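Local coordinates for chicken beta-microseminoprotein-like 3 (Gallus gallus, PDB 6RWC), which is of unknown function but belongs to the small, disulfide-rich beta-microseminoprotein (PSP-94) family and is linked to chicken egg white, at residues 17-20 / 24-27; 31-36 / 40-45; 70-73 / 79-82. All coordinates share one frame; numbering follows the deposited sequence.

Contact 1: 17-20 / 24-27; sequences NLYV and VWKT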
loop_
_atom_site.group_PDB
_atom_site.type_symbol
_atom_site.label_atom_id
_atom_site.label_comp_id
_atom_site.label_asym_id
_atom_site.label_seq_id
_atom_site.Cartn_x
_atom_site.Cartn_y
_atom_site.Cartn_z
ATOM N N ASN A 17 13.036 14.711 7.142
ATOM C CA ASN A 17 12.136 14.424 8.249
ATOM C C ASN A 17 12.759 13.403 9.196
ATOM O O ASN A 17 13.554 12.553 8.789
ATOM C CB ASN A 17 10.786 13.894 7.749
ATOM C CG ASN A 17 10.371 14.497 6.423
ATOM O OD1 ASN A 17 10.757 15.615 6.091
ATOM N ND2 ASN A 17 9.585 13.749 5.650
ATOM N N LEU A 18 12.389 13.496 10.471
ATOM C CA LEU A 18 12.807 12.538 11.487
ATOM C C LEU A 18 11.567 11.889 12.082
ATOM O O LEU A 18 10.680 12.588 12.584
ATOM C CB LEU A 18 13.632 13.200 12.592
ATOM C CG LEU A 18 13.895 12.275 13.787
ATOM C CD1 LEU A 18 14.813 11.128 13.383
ATOM C CD2 LEU A 18 14.468 13.049 14.962
ATOM N N TYR A 19 11.512 10.562 12.029
ATOM C CA TYR A 19 10.432 9.785 12.621
ATOM C C TYR A 19 10.964 9.050 13.844
ATOM O O TYR A 19 11.977 8.349 13.758
ATOM C CB TYR A 19 9.856 8.788 11.612
ATOM C CG TYR A 19 9.407 9.417 10.311
ATOM C CD1 TYR A 19 8.084 9.786 10.116
ATOM C CD2 TYR A 19 10.308 9.638 9.275
ATOM C CE1 TYR A 19 7.669 10.358 8.927
ATOM C CE2 TYR A 19 9.901 10.212 8.085
ATOM C CZ TYR A 19 8.580 10.570 7.917
ATOM O OH TYR A 19 8.168 11.140 6.734
ATOM N N VAL A 20 10.282 9.216 14.980
ATOM C CA VAL A 20 10.718 8.548 16.202
ATOM C C VAL A 20 10.495 7.042 16.086
ATOM O O VAL A 20 9.710 6.556 15.262
ATOM C CB VAL A 20 9.993 9.122 17.430
ATOM C CG1 VAL A 20 10.275 10.610 17.564
ATOM C CG2 VAL A 20 8.497 8.863 17.331
ATOM N N VAL A 24 4.330 5.052 13.043
ATOM C CA VAL A 24 3.720 4.367 11.910
ATOM C C VAL A 24 2.962 5.404 11.093
ATOM O O VAL A 24 2.222 6.218 11.656
ATOM C CB VAL A 24 2.776 3.236 12.362
ATOM C CG1 VAL A 24 2.146 2.555 11.159
ATOM C CG2 VAL A 24 3.525 2.226 13.223
ATOM N N TRP A 25 3.147 5.382 9.775
ATOM C CA TRP A 25 2.495 6.368 8.924
ATOM C C TRP A 25 2.333 5.809 7.522
ATOM O O TRP A 25 3.063 4.907 7.102
ATOM C CB TRP A 25 3.277 7.686 8.890
ATOM C CG TRP A 25 4.574 7.625 8.136
ATOM C CD1 TRP A 25 4.796 8.037 6.854
ATOM C CD2 TRP A 25 5.832 7.140 8.626
ATOM N NE1 TRP A 25 6.111 7.835 6.514
ATOM C CE2 TRP A 25 6.769 7.285 7.582
ATOM C CE3 TRP A 25 6.256 6.595 9.842
ATOM C CZ2 TRP A 25 8.106 6.907 7.719
ATOM C CZ3 TRP A 25 7.582 6.218 9.976
ATOM C CH2 TRP A 25 8.491 6.375 8.920
ATOM N N LYS A 26 1.359 6.364 6.803
ATOM C CA LYS A 26 1.090 6.011 5.417
ATOM C C LYS A 26 1.657 7.085 4.499
ATOM O O LYS A 26 1.563 8.281 4.794
ATOM C CB LYS A 26 -0.413 5.851 5.178
ATOM C CG LYS A 26 -0.784 5.314 3.803
ATOM C CD LYS A 26 -2.286 5.107 3.684
ATOM C CE LYS A 26 -3.036 6.424 3.809
ATOM N NZ LYS A 26 -4.515 6.230 3.816
ATOM N N THR A 27 2.245 6.656 3.387
ATOM C CA THR A 27 2.906 7.577 2.479
ATOM C C THR A 27 1.928 8.066 1.413
ATOM O O THR A 27 0.759 7.673 1.373
ATOM C CB THR A 27 4.125 6.915 1.840
ATOM O OG1 THR A 27 3.702 5.812 1.031
ATOM C CG2 THR A 27 5.072 6.405 2.913
#
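Trp25, whose backbone is hydrogen-bonded to Cys33 of strand 31-35, lays its indole on the phenol ring of Tyr19, which is itself backbone-bonded to Cys12. The Tyr19 ring and the six-membered ring of the indole form an offset stack. Their centroids lie 3.7 Å apart and their planes differ by only 3°. The displacement is small and mutual: Tyr19 CE1 sits over the centre of the indole's benzo ring, while Trp25 CZ2 sits over the centre of the phenol. Two atom pairs measure the tightness, Tyr19 CG to Trp25 CH2 at 3.5 Å and Tyr19 CE1 to Trp25 CE2 at 3.5 Å. The side chains reach this overlap from directions about at right angles. Trp25 holds CG between its backbone N and carbonyl carbon (chi1 71°), which carries the indole across toward Tyr19. The backbones stay apart, the nearest CA atoms being those of Tyr19 and Val24 at 8.7 Å. The stack therefore joins two separate sheets at the surface through dispersion between parallel-displaced rings, a chemistry that depends on flat shape far more than on directed polar bonds.

Contact 2: 31-36 / 40-45; sequences YQCKCK and MVCCSL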
loop_
_atom_site.group_PDB
_atom_site.type_symbol
_atom_site.label_atom_id
_atom_site.label_comp_id
_atom_site.label_asym_id
_atom_site.label_seq_id
_atom_site.Cartn_x
_atom_site.Cartn_y
_atom_site.Cartn_z
ATOM N N TYR A 31 2.183 3.300 0.698
ATOM C CA TYR A 31 3.012 2.448 1.535
ATOM C C TYR A 31 2.723 2.773 2.993
ATOM O O TYR A 31 2.418 3.918 3.337
ATOM C CB TYR A 31 4.507 2.656 1.256
ATOM C CG TYR A 31 5.034 1.994 -0.002
ATOM C CD1 TYR A 31 4.732 2.501 -1.260
ATOM C CD2 TYR A 31 5.865 0.883 0.072
ATOM C CE1 TYR A 31 5.222 1.905 -2.410
ATOM C CE2 TYR A 31 6.360 0.279 -1.075
ATOM C CZ TYR A 31 6.036 0.795 -2.314
ATOM O OH TYR A 31 6.526 0.201 -3.458
ATOM N N GLN A 32 2.801 1.760 3.849
ATOM C CA GLN A 32 2.793 1.975 5.289
ATOM C C GLN A 32 4.199 1.747 5.818
ATOM O O GLN A 32 4.774 0.672 5.617
ATOM C CB GLN A 32 1.812 1.055 6.017
ATOM C CG GLN A 32 1.949 1.158 7.538
ATOM C CD GLN A 32 0.808 0.507 8.291
ATOM O OE1 GLN A 32 1.019 -0.374 9.125
ATOM N NE2 GLN A 32 -0.410 0.951 8.015
ATOM N N CYS A 33 4.743 2.755 6.486
ATOM C CA CYS A 33 6.080 2.696 7.051
ATOM C C CYS A 33 6.011 2.623 8.570
ATOM O O CYS A 33 5.097 3.168 9.197
ATOM C CB CYS A 33 6.902 3.919 6.639
ATOM S SG CYS A 33 7.131 4.153 4.864
ATOM N N LYS A 34 6.994 1.948 9.157
ATOM C CA LYS A 34 7.184 1.936 10.599
ATOM C C LYS A 34 8.661 2.122 10.905
ATOM O O LYS A 34 9.519 1.488 10.282
ATOM C CB LYS A 34 6.679 0.637 11.237
ATOM C CG LYS A 34 6.789 0.635 12.752
ATOM C CD LYS A 34 5.987 -0.492 13.375
ATOM C CE LYS A 34 5.963 -0.368 14.891
ATOM N NZ LYS A 34 5.132 -1.426 15.529
ATOM N N CYS A 35 8.951 3.001 11.861
ATOM C CA CYS A 35 10.318 3.257 12.292
ATOM C C CYS A 35 10.657 2.307 13.434
ATOM O O CYS A 35 10.196 2.493 14.564
ATOM C CB CYS A 35 10.488 4.712 12.716
ATOM S SG CYS A 35 12.172 5.116 13.185
ATOM N N LYS A 36 11.454 1.286 13.138
ATOM C CA LYS A 36 11.914 0.331 14.132
ATOM C C LYS A 36 13.359 0.633 14.504
ATOM O O LYS A 36 14.069 1.351 13.794
ATOM C CB LYS A 36 11.785 -1.105 13.612
ATOM C CG LYS A 36 10.369 -1.487 13.207
ATOM C CD LYS A 36 9.458 -1.616 14.419
ATOM C CE LYS A 36 9.810 -2.846 15.243
ATOM N NZ LYS A 36 8.965 -2.960 16.468
ATOM N N MET A 40 13.992 1.561 9.197
ATOM C CA MET A 40 12.655 1.884 8.726
ATOM C C MET A 40 12.199 0.816 7.744
ATOM O O MET A 40 12.966 0.380 6.880
ATOM C CB MET A 40 12.637 3.260 8.055
ATOM C CG MET A 40 11.285 3.645 7.465
ATOM S SD MET A 40 11.321 5.206 6.554
ATOM C CE MET A 40 12.397 4.784 5.187
ATOM N N VAL A 41 10.950 0.383 7.886
ATOM C CA VAL A 41 10.379 -0.645 7.025
ATOM C C VAL A 41 9.109 -0.085 6.401
ATOM O O VAL A 41 8.188 0.325 7.118
ATOM C CB VAL A 41 10.092 -1.948 7.793
ATOM C CG1 VAL A 41 9.421 -1.655 9.132
ATOM C CG2 VAL A 41 9.239 -2.885 6.955
ATOM N N CYS A 42 9.065 -0.051 5.071
ATOM C CA CYS A 42 7.910 0.435 4.327
ATOM C C CYS A 42 7.411 -0.668 3.404
ATOM O O CYS A 42 8.177 -1.183 2.582
ATOM C CB CYS A 42 8.259 1.682 3.507
ATOM S SG CYS A 42 8.828 3.118 4.446
ATOM N N CYS A 43 6.134 -1.020 3.531
ATOM C CA CYS A 43 5.523 -2.076 2.735
ATOM C C CYS A 43 4.370 -1.506 1.919
ATOM O O CYS A 43 3.612 -0.659 2.403
ATOM C CB CYS A 43 5.016 -3.223 3.620
ATOM S SG CYS A 43 6.263 -3.960 4.708
ATOM N N SER A 44 4.247 -1.976 0.680
ATOM C CA SER A 44 3.176 -1.523 -0.197
ATOM C C SER A 44 1.826 -2.011 0.318
ATOM O O SER A 44 1.681 -3.174 0.706
ATOM C CB SER A 44 3.412 -2.025 -1.620
ATOM O OG SER A 44 2.320 -1.697 -2.460
ATOM N N LEU A 45 0.839 -1.116 0.321
ATOM C CA LEU A 45 -0.503 -1.456 0.776
ATOM C C LEU A 45 -1.405 -1.959 -0.342
ATOM O O LEU A 45 -2.428 -2.591 -0.058
ATOM C CB LEU A 45 -1.165 -0.242 1.438
ATOM C CG LEU A 45 -0.564 0.298 2.736
ATOM C CD1 LEU A 45 -1.263 1.586 3.139
ATOM C CD2 LEU A 45 -0.662 -0.735 3.847
#
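Tyr31 lays one face of its ring over Ser44, its partner in a non-hydrogen-bonded antiparallel pair. Ser44 CB makes a CH-pi contact 4.0 Å from the centroid of the Tyr31 ring, 22° off its normal, and Ser44 CA lies over the same face toward the rim. The ring also presents an edge to the carbonyl carbon of Cys42. Its CG is anti to its own carbonyl carbon (chi1 -77°), which turns the ring across the neighbouring strand. With an alanine in place of Tyr31, Ser44 would probably lose the aromatic face against its CB, and a gap would open beside the Cys42 backbone. On the same side of the sheet, Cys33 and Cys42 close a disulfide, Cys33 SG to Cys42 SG 2.0 Å, chi3 109°. On the other side, the face of Gln32, Lys34, Val41 and Cys43, contact is through aliphatic parts: Val41 CG1 lies 4.1 Å from Lys34 CB. Beyond the strand ends, Lys36 runs beside Val41, and Leu45 CD2 reaches Gln32 CB at 3.7 Å. Backbone bonds Gln32 N to Cys43 O and Lys34 N to Val41 O, both 2.9 Å, each have a reciprocal partner. Cys43 is disulfide-bonded to Cys2 of strand 2-6, and Cys35 to Cys12 of a separate two-stranded sheet. Antiparallel register and a short connection make this a beta hairpin, disulfide-braced at a non-hydrogen-bonded pair, its strands the central two of a four-stranded antiparallel sheet.

Contact 3: 70-73 / 79-82; sequences VVKK and SCKV
Cys80 and Val70 meet first through their backbones and then along the cysteine side chain. The amide of Cys80 donates to the carbonyl of Val70, N to O 2.8 Å, in a nearly straight bond (170° at the hydrogen), although the donor stands above the carbonyl plane instead of on a lone pair. From there Cys80 CB rests against Val70 CG1 at 3.7 Å. One bond on, the sulfur is anti to its own carbonyl carbon (chi1 -71°) and lies against the backbone of Val71 and the aliphatic chain of Lys72. Cys80 SG is 3.6 Å from Val71 C and 3.5 Å from Lys72 CD. The lysine bends at chi2 (-84°), and its CG, CD and CE all pass close to that sulfur. The tip of Cys80 then ends in a disulfide with Cys57. Farther along, Val82 CG2 packs on Val70 CB at 3.6 Å, the two valines crossing obliquely. Val71 and Ser79 make a single backbone bridge, CA to CA 4.1 Å, while Ser79 OG turns to Arg69 NE. Together these mark the 57-62/67-72 hairpin of this PSP-94 family protein, its irregular C-terminal segment fastened alongside strand 67-72 by backbone and to strand 57-62 by the disulfide.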
loop_
_atom_site.group_PDB
_atom_site.type_symbol
_atom_site.label_atom_id
_atom_site.label_comp_id
_atom_site.label_asym_id
_atom_site.label_seq_id
_atom_site.Cartn_x
_atom_site.Cartn_y
_atom_site.Cartn_z
ATOM N N VAL A 70 -12.237 -4.831 -8.021
ATOM C CA VAL A 70 -12.588 -5.325 -9.348
ATOM C C VAL A 70 -14.106 -5.312 -9.499
ATOM O O VAL A 70 -14.823 -5.975 -8.740
ATOM C CB VAL A 70 -12.017 -6.732 -9.578
ATOM C CG1 VAL A 70 -12.463 -7.272 -10.918
ATOM C CG2 VAL A 70 -10.495 -6.705 -9.488
ATOM N N VAL A 71 -14.597 -4.562 -10.485
ATOM C CA VAL A 71 -16.024 -4.357 -10.688
ATOM C C VAL A 71 -16.361 -4.635 -12.147
ATOM O O VAL A 71 -15.486 -4.719 -13.007
ATOM C CB VAL A 71 -16.467 -2.934 -10.298
ATOM C CG1 VAL A 71 -16.143 -2.660 -8.833
ATOM C CG2 VAL A 71 -15.801 -1.910 -11.211
ATOM N N LYS A 72 -17.659 -4.770 -12.413
ATOM C CA LYS A 72 -18.133 -4.999 -13.771
ATOM C C LYS A 72 -17.992 -3.736 -14.614
ATOM O O LYS A 72 -18.255 -2.625 -14.146
ATOM C CB LYS A 72 -19.595 -5.447 -13.751
ATOM C CG LYS A 72 -19.834 -6.795 -13.085
ATOM C CD LYS A 72 -19.586 -7.947 -14.047
ATOM C CE LYS A 72 -19.884 -9.286 -13.389
ATOM N NZ LYS A 72 -19.678 -10.429 -14.321
ATOM N N LYS A 73 -17.579 -3.913 -15.871
ATOM C CA LYS A 73 -17.450 -2.766 -16.768
ATOM C C LYS A 73 -18.808 -2.139 -17.060
ATOM O O LYS A 73 -18.918 -0.914 -17.197
ATOM C CB LYS A 73 -16.765 -3.183 -18.071
ATOM C CG LYS A 73 -15.311 -3.607 -17.920
ATOM C CD LYS A 73 -14.711 -3.968 -19.276
ATOM C CE LYS A 73 -13.214 -4.227 -19.174
ATOM N NZ LYS A 73 -12.613 -4.582 -20.492
ATOM N N SER A 79 -19.383 -5.817 -7.828
ATOM C CA SER A 79 -18.031 -6.349 -7.752
ATOM C C SER A 79 -17.948 -7.689 -8.471
ATOM O O SER A 79 -18.909 -8.463 -8.502
ATOM C CB SER A 79 -17.594 -6.515 -6.296
ATOM O OG SER A 79 -17.644 -5.282 -5.600
ATOM N N CYS A 80 -16.787 -7.956 -9.060
ATOM C CA CYS A 80 -16.546 -9.231 -9.718
ATOM C C CYS A 80 -15.862 -10.199 -8.763
ATOM O O CYS A 80 -15.168 -9.795 -7.824
ATOM C CB CYS A 80 -15.690 -9.055 -10.974
ATOM S SG CYS A 80 -16.513 -8.241 -12.362
ATOM N N LYS A 81 -16.071 -11.488 -9.008
ATOM C CA LYS A 81 -15.374 -12.512 -8.244
ATOM C C LYS A 81 -13.892 -12.492 -8.587
ATOM O O LYS A 81 -13.514 -12.522 -9.762
ATOM C CB LYS A 81 -15.969 -13.888 -8.533
ATOM C CG LYS A 81 -15.247 -15.041 -7.849
ATOM C CD LYS A 81 -15.333 -14.943 -6.332
ATOM C CE LYS A 81 -14.656 -16.130 -5.659
ATOM N NZ LYS A 81 -14.770 -16.062 -4.175
ATOM N N VAL A 82 -13.050 -12.424 -7.560
ATOM C CA VAL A 82 -11.602 -12.454 -7.720
ATOM C C VAL A 82 -11.065 -13.648 -6.949
ATOM O O VAL A 82 -11.419 -13.852 -5.780
ATOM C CB VAL A 82 -10.945 -11.147 -7.238
ATOM C CG1 VAL A 82 -9.441 -11.202 -7.447
ATOM C CG2 VAL A 82 -11.544 -9.953 -7.966
#

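How the contacts relate
Contacts 1 and 2 are neighbours, their centres 9 Å apart, and meet in one sheet through strand 24-26 of contact 1, which pairs with strand 31-35; the other strand of contact 1, 17-19, belongs to a separate two-stranded sheet. Contact 3 lies on the other side of the chain's centre, about 34 Å from contact 1 and 29 Å from contact 2 between centres, where a loop segment packs on strand 67-72 of a separate hairpin. Contacts 1 and 2 count as surface contacts, though contact 2 includes buried Cys33 and Cys35; contact 3 is partly buried. Their chemistry follows their place: ring stacking between sheets, a regular backbone ladder inside one, and valine and sulfur packing beside a single backbone hydrogen bond where a loop meets a strand.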